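Long-range contacts in apical membrane antigen 1, putative (Toxoplasma gondii, PDB 2X2Z), which acts on the parasite surface as an essential microneme antigen of host cell invasion, forming part of the moving junction with rhoptry neck proteins: residues P55-H60 with H204-S209; H28-Y33 with E49-C54. All coordinates share one frame; numbering follows the deposited sequence.

Contact 1: P55-H60 with H204-S209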
loop_
_atom_site.group_PDB
_atom_site.type_symbol
_atom_site.label_atom_id
_atom_site.label_comp_id
_atom_site.label_asym_id
_atom_site.label_seq_id
_atom_site.Cartn_x
_atom_site.Cartn_y
_atom_site.Cartn_z
ATOM N N PRO A 55 -5.845 1.429 1.754
ATOM C CA PRO A 55 -5.056 0.932 2.850
ATOM C C PRO A 55 -3.817 0.180 2.332
ATOM O O PRO A 55 -3.852 -0.492 1.287
ATOM C CB PRO A 55 -5.953 -0.054 3.560
ATOM C CG PRO A 55 -7.035 -0.407 2.557
ATOM C CD PRO A 55 -7.159 0.741 1.621
ATOM N N ILE A 56 -2.758 0.274 3.107
ATOM C CA ILE A 56 -1.459 -0.292 2.677
ATOM C C ILE A 56 -1.223 -1.415 3.649
ATOM O O ILE A 56 -0.954 -1.198 4.823
ATOM C CB ILE A 56 -0.390 0.760 2.680
ATOM C CG1 ILE A 56 -0.840 2.020 1.873
ATOM C CG2 ILE A 56 0.944 0.219 2.148
ATOM C CD1 ILE A 56 -1.348 1.817 0.417
ATOM N N TRP A 57 -1.437 -2.621 3.157
ATOM C CA TRP A 57 -1.512 -3.801 3.991
ATOM C C TRP A 57 -0.103 -4.274 4.338
ATOM O O TRP A 57 0.672 -4.533 3.436
ATOM C CB TRP A 57 -2.151 -4.920 3.164
ATOM C CG TRP A 57 -3.614 -4.697 2.937
ATOM C CD1 TRP A 57 -4.168 -3.796 2.080
ATOM C CD2 TRP A 57 -4.698 -5.418 3.530
ATOM N NE1 TRP A 57 -5.552 -3.875 2.134
ATOM C CE2 TRP A 57 -5.905 -4.863 3.009
ATOM C CE3 TRP A 57 -4.781 -6.458 4.471
ATOM C CZ2 TRP A 57 -7.170 -5.332 3.378
ATOM C CZ3 TRP A 57 -6.040 -6.931 4.856
ATOM C CH2 TRP A 57 -7.230 -6.356 4.330
ATOM N N GLY A 58 0.197 -4.380 5.627
ATOM C CA GLY A 58 1.481 -4.873 6.051
ATOM C C GLY A 58 2.523 -3.796 6.242
ATOM O O GLY A 58 3.592 -4.072 6.770
ATOM N N LYS A 59 2.221 -2.571 5.821
ATOM C CA LYS A 59 3.098 -1.418 6.107
ATOM C C LYS A 59 3.219 -1.070 7.590
ATOM O O LYS A 59 2.232 -0.924 8.325
ATOM C CB LYS A 59 2.701 -0.147 5.305
ATOM C CG LYS A 59 3.524 1.159 5.727
ATOM C CD LYS A 59 3.411 2.282 4.695
ATOM C CE LYS A 59 3.798 3.600 5.425
ATOM N NZ LYS A 59 3.491 4.796 4.573
ATOM N N HIS A 60 4.469 -0.975 8.039
ATOM C CA HIS A 60 4.822 -0.548 9.412
ATOM C C HIS A 60 6.072 0.341 9.313
ATOM O O HIS A 60 6.755 0.351 8.282
ATOM C CB HIS A 60 5.067 -1.716 10.389
ATOM C CG HIS A 60 5.939 -2.820 9.858
ATOM N ND1 HIS A 60 7.271 -2.963 10.222
ATOM C CD2 HIS A 60 5.708 -3.774 8.925
ATOM C CE1 HIS A 60 7.798 -4.000 9.581
ATOM N NE2 HIS A 60 6.868 -4.523 8.806
ATOM N N HIS A 204 -0.645 -8.263 9.876
ATOM C CA HIS A 204 -1.960 -7.984 10.477
ATOM C C HIS A 204 -2.069 -6.457 10.761
ATOM O O HIS A 204 -3.116 -5.948 11.157
ATOM C CB HIS A 204 -2.099 -8.775 11.767
ATOM C CG HIS A 204 -1.095 -8.392 12.795
ATOM N ND1 HIS A 204 0.242 -8.743 12.691
ATOM C CD2 HIS A 204 -1.203 -7.617 13.897
ATOM C CE1 HIS A 204 0.904 -8.217 13.711
ATOM N NE2 HIS A 204 0.053 -7.525 14.450
ATOM N N LEU A 205 -0.972 -5.738 10.547
ATOM C CA LEU A 205 -1.025 -4.250 10.565
ATOM C C LEU A 205 -1.359 -3.629 9.196
ATOM O O LEU A 205 -0.685 -3.913 8.199
ATOM C CB LEU A 205 0.300 -3.655 11.101
ATOM C CG LEU A 205 0.797 -4.094 12.487
ATOM C CD1 LEU A 205 2.001 -3.242 12.929
ATOM C CD2 LEU A 205 -0.318 -3.996 13.572
ATOM N N ILE A 206 -2.374 -2.757 9.182
ATOM C CA ILE A 206 -2.779 -2.002 7.993
ATOM C C ILE A 206 -2.644 -0.484 8.219
ATOM O O ILE A 206 -3.341 0.100 9.003
ATOM C CB ILE A 206 -4.238 -2.399 7.523
ATOM C CG1 ILE A 206 -4.363 -3.924 7.319
ATOM C CG2 ILE A 206 -4.588 -1.791 6.195
ATOM C CD1 ILE A 206 -5.026 -4.563 8.457
ATOM N N TYR A 207 -1.821 0.171 7.442
ATOM C CA TYR A 207 -1.581 1.588 7.542
ATOM C C TYR A 207 -2.412 2.294 6.494
ATOM O O TYR A 207 -2.607 1.775 5.384
ATOM C CB TYR A 207 -0.062 1.798 7.196
ATOM C CG TYR A 207 0.455 3.220 7.404
ATOM C CD1 TYR A 207 1.160 3.561 8.563
ATOM C CD2 TYR A 207 0.285 4.220 6.402
ATOM C CE1 TYR A 207 1.708 4.884 8.777
ATOM C CE2 TYR A 207 0.825 5.555 6.593
ATOM C CZ TYR A 207 1.511 5.858 7.775
ATOM O OH TYR A 207 1.972 7.109 7.971
ATOM N N GLY A 208 -2.861 3.521 6.806
ATOM C CA GLY A 208 -3.660 4.312 5.844
ATOM C C GLY A 208 -3.688 5.775 6.208
ATOM O O GLY A 208 -3.492 6.090 7.346
ATOM N N SER A 209 -3.855 6.676 5.239
ATOM C CA SER A 209 -4.160 8.073 5.543
ATOM C C SER A 209 -5.583 8.085 6.081
ATOM O O SER A 209 -6.342 7.168 5.793
ATOM C CB SER A 209 -4.144 8.943 4.261
ATOM O OG SER A 209 -5.419 8.895 3.597
#

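Contact 2: H28-Y33 with E49-C54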
loop_
_atom_site.group_PDB
_atom_site.type_symbol
_atom_site.label_atom_id
_atom_site.label_comp_id
_atom_site.label_asym_id
_atom_site.label_seq_id
_atom_site.Cartn_x
_atom_site.Cartn_y
_atom_site.Cartn_z
ATOM N N HIS A 28 -6.035 5.268 -5.455
ATOM C CA HIS A 28 -5.210 5.632 -4.294
ATOM C C HIS A 28 -4.711 7.056 -4.392
ATOM O O HIS A 28 -4.740 7.791 -3.397
ATOM C CB HIS A 28 -3.998 4.658 -4.157
ATOM C CG HIS A 28 -3.160 4.928 -2.971
ATOM N ND1 HIS A 28 -3.643 4.844 -1.680
ATOM C CD2 HIS A 28 -1.866 5.329 -2.873
ATOM C CE1 HIS A 28 -2.674 5.149 -0.830
ATOM N NE2 HIS A 28 -1.587 5.446 -1.531
ATOM N N GLN A 29 -4.192 7.401 -5.562
ATOM C CA GLN A 29 -3.834 8.771 -5.915
ATOM C C GLN A 29 -2.759 9.432 -5.061
ATOM O O GLN A 29 -2.698 10.641 -5.056
ATOM C CB GLN A 29 -5.082 9.660 -5.856
ATOM C CG GLN A 29 -6.213 9.184 -6.707
ATOM C CD GLN A 29 -7.561 9.889 -6.368
ATOM O OE1 GLN A 29 -8.643 9.382 -6.663
ATOM N NE2 GLN A 29 -7.481 11.033 -5.746
ATOM N N SER A 30 -1.924 8.667 -4.333
ATOM C CA SER A 30 -0.851 9.328 -3.588
ATOM C C SER A 30 0.332 8.369 -3.391
ATOM O O SER A 30 0.337 7.261 -3.938
ATOM C CB SER A 30 -1.440 9.760 -2.229
ATOM O OG SER A 30 -0.625 10.597 -1.452
ATOM N N GLY A 31 1.286 8.783 -2.570
ATOM C CA GLY A 31 2.451 7.950 -2.263
ATOM C C GLY A 31 1.998 6.721 -1.497
ATOM O O GLY A 31 0.886 6.689 -0.886
ATOM N N ILE A 32 2.766 5.649 -1.652
ATOM C CA ILE A 32 2.394 4.385 -0.970
ATOM C C ILE A 32 3.536 4.082 -0.006
ATOM O O ILE A 32 3.349 3.823 1.194
ATOM C CB ILE A 32 2.219 3.269 -2.059
ATOM C CG1 ILE A 32 1.082 3.681 -3.033
ATOM C CG2 ILE A 32 2.032 1.899 -1.410
ATOM C CD1 ILE A 32 0.940 2.741 -4.242
ATOM N N TYR A 33 4.761 4.093 -0.525
ATOM C CA TYR A 33 5.910 3.807 0.362
ATOM C C TYR A 33 5.994 4.920 1.419
ATOM O O TYR A 33 6.000 4.659 2.636
ATOM C CB TYR A 33 7.168 3.772 -0.483
ATOM C CG TYR A 33 8.430 3.523 0.294
ATOM C CD1 TYR A 33 8.681 2.262 0.821
ATOM C CD2 TYR A 33 9.330 4.569 0.579
ATOM C CE1 TYR A 33 9.841 2.006 1.578
ATOM C CE2 TYR A 33 10.500 4.339 1.308
ATOM C CZ TYR A 33 10.735 3.028 1.808
ATOM O OH TYR A 33 11.831 2.719 2.561
ATOM N N GLU A 49 0.645 16.109 4.709
ATOM C CA GLU A 49 -0.396 15.259 5.264
ATOM C C GLU A 49 -0.577 14.039 4.402
ATOM O O GLU A 49 -0.733 14.144 3.195
ATOM C CB GLU A 49 -1.715 16.015 5.269
ATOM C CG GLU A 49 -2.839 15.300 6.018
ATOM C CD GLU A 49 -4.248 15.890 5.627
ATOM O OE1 GLU A 49 -4.433 16.429 4.535
ATOM O OE2 GLU A 49 -5.148 15.867 6.428
ATOM N N PRO A 50 -0.621 12.853 5.013
ATOM C CA PRO A 50 -0.991 11.707 4.185
ATOM C C PRO A 50 -2.419 11.790 3.641
ATOM O O PRO A 50 -3.360 12.170 4.400
ATOM C CB PRO A 50 -0.848 10.508 5.125
ATOM C CG PRO A 50 -0.036 11.015 6.399
ATOM C CD PRO A 50 -0.319 12.531 6.421
ATOM N N ALA A 51 -2.605 11.339 2.395
ATOM C CA ALA A 51 -3.830 11.632 1.598
ATOM C C ALA A 51 -4.374 10.430 0.780
ATOM O O ALA A 51 -5.457 10.485 0.149
ATOM C CB ALA A 51 -3.487 12.796 0.602
ATOM N N GLY A 52 -3.634 9.339 0.758
ATOM C CA GLY A 52 -4.021 8.247 -0.130
ATOM C C GLY A 52 -5.283 7.530 0.304
ATOM O O GLY A 52 -5.516 7.293 1.462
ATOM N N LEU A 53 -6.077 7.151 -0.690
ATOM C CA LEU A 53 -7.376 6.527 -0.523
ATOM C C LEU A 53 -7.414 4.995 -0.311
ATOM O O LEU A 53 -8.494 4.442 0.065
ATOM C CB LEU A 53 -8.197 6.906 -1.744
ATOM C CG LEU A 53 -9.143 8.110 -1.557
ATOM C CD1 LEU A 53 -8.571 9.250 -0.703
ATOM C CD2 LEU A 53 -9.838 8.576 -2.894
ATOM N N CYS A 54 -6.274 4.328 -0.522
ATOM C CA CYS A 54 -6.246 2.850 -0.266
ATOM C C CYS A 54 -5.436 2.481 1.009
ATOM O O CYS A 54 -4.504 3.188 1.346
ATOM C CB CYS A 54 -5.690 2.109 -1.488
ATOM S SG CYS A 54 -6.731 2.235 -2.960
#

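Contact 1: P55-H60 with H204-S209
Lys59 lays its extended side chain across one face of the Tyr207 ring, and together they supply just over a third of the surface buried here. With CG anti to the backbone N (chi1 173°) and the chain straight beyond it, the lysine passes over the ring: CE sits above its centre, 3.7 Å from the centroid, as a CH-pi contact. NZ follows toward the ring's edge, 3.4 Å from Tyr207 CE2, in a cation-pi contact. The ammonium is also hydrogen-bonded to Gln171 OE1 and to Tyr33 O, so the aromatic face is one of several partners for this buried charge. Backbone bonds set the pairing. Ile56 N gives a short bond to Tyr207 O (2.7 Å) and Tyr207 N returns one to Ile56 O (3.1 Å), which makes these two a hydrogen-bonded pair of antiparallel strands. The strands are 56-57, at the edge of the five-stranded antiparallel sheet of domain I, and 205-208, its neighbour within. A type II turn from Ile56 to Lys59 then bends the chain off the strand, and Gly58 N still donates to Leu205 O (2.8 Å). On the sheet face opposite Tyr207, Ile206 and Trp57 form a non-hydrogen-bonded pair whose side chains run alongside each other. Ile206 CG1 lies over the rim of the indole face, 3.8 Å from Trp57 CE3, while the other branch, CG2, presses on Pro55 CB at a tight 3.4 Å. Leu128 of helix 127-136 covers this apolar side, and Trp57 NE1 is hydrogen-bonded to Asn225 OD1.

Contact 2: H28-Y33 with E49-C54
His28 reaches into the 49-54 segment with its imidazole and is gripped at both nitrogens. ND1 accepts the amide of Cys54 (N to ND1 2.9 Å), which arrives almost exactly in the ring plane, while NE2 donates to Gly31 O at 2.8 Å within its own loop. These two bonds fix the rotation of the ring and imply a proton on NE2. CG anti to the backbone N (chi1 -177°) brings the ring up against Gly52, whose CA comes within 3.4 Å of His28 CE1 in close packing against the backbone. Both segments are irregular loops of domain I, flanking the hairpin of strands 38-42 and 45-49, and Cys54 ties the second to Cys223 by a disulfide. Leu53 N meets an in-plane lone pair of His28 O in a nearly straight bond (3.1 Å, 169° at the hydrogen). Ser30 adds to the close packing with its CB, 3.7 Å from Gly52 CA, and its hydroxyl is hydrogen-bonded to Asp35, which also receives the amides of Ala51 and Gly52. The outer side is looser: the exposed side chains of Gln29 and Leu53 pass at an angle with only slight contact.

Along the chain contact 2 comes first, and its second segment, 49-54, runs directly into 55-60, so the two follow in series within domain I. Their centres are 11 Å apart, and both lie within about 8 Å of the centre of the folded chain (centre to centre). Contact 1 belongs to the five-stranded sheet, whereas contact 2 joins loops beside its edge strand 56-57, where His28 and Ile32 touch Ile56. They meet at two polar points: Ser209 OG lies 2.7 Å from Gly52 O, a probable hydrogen bond, and Lys59 bridges from contact 1 to Tyr33 in 28-33. The loops near the amino terminus are thereby fastened to the sheet of this extracellular domain.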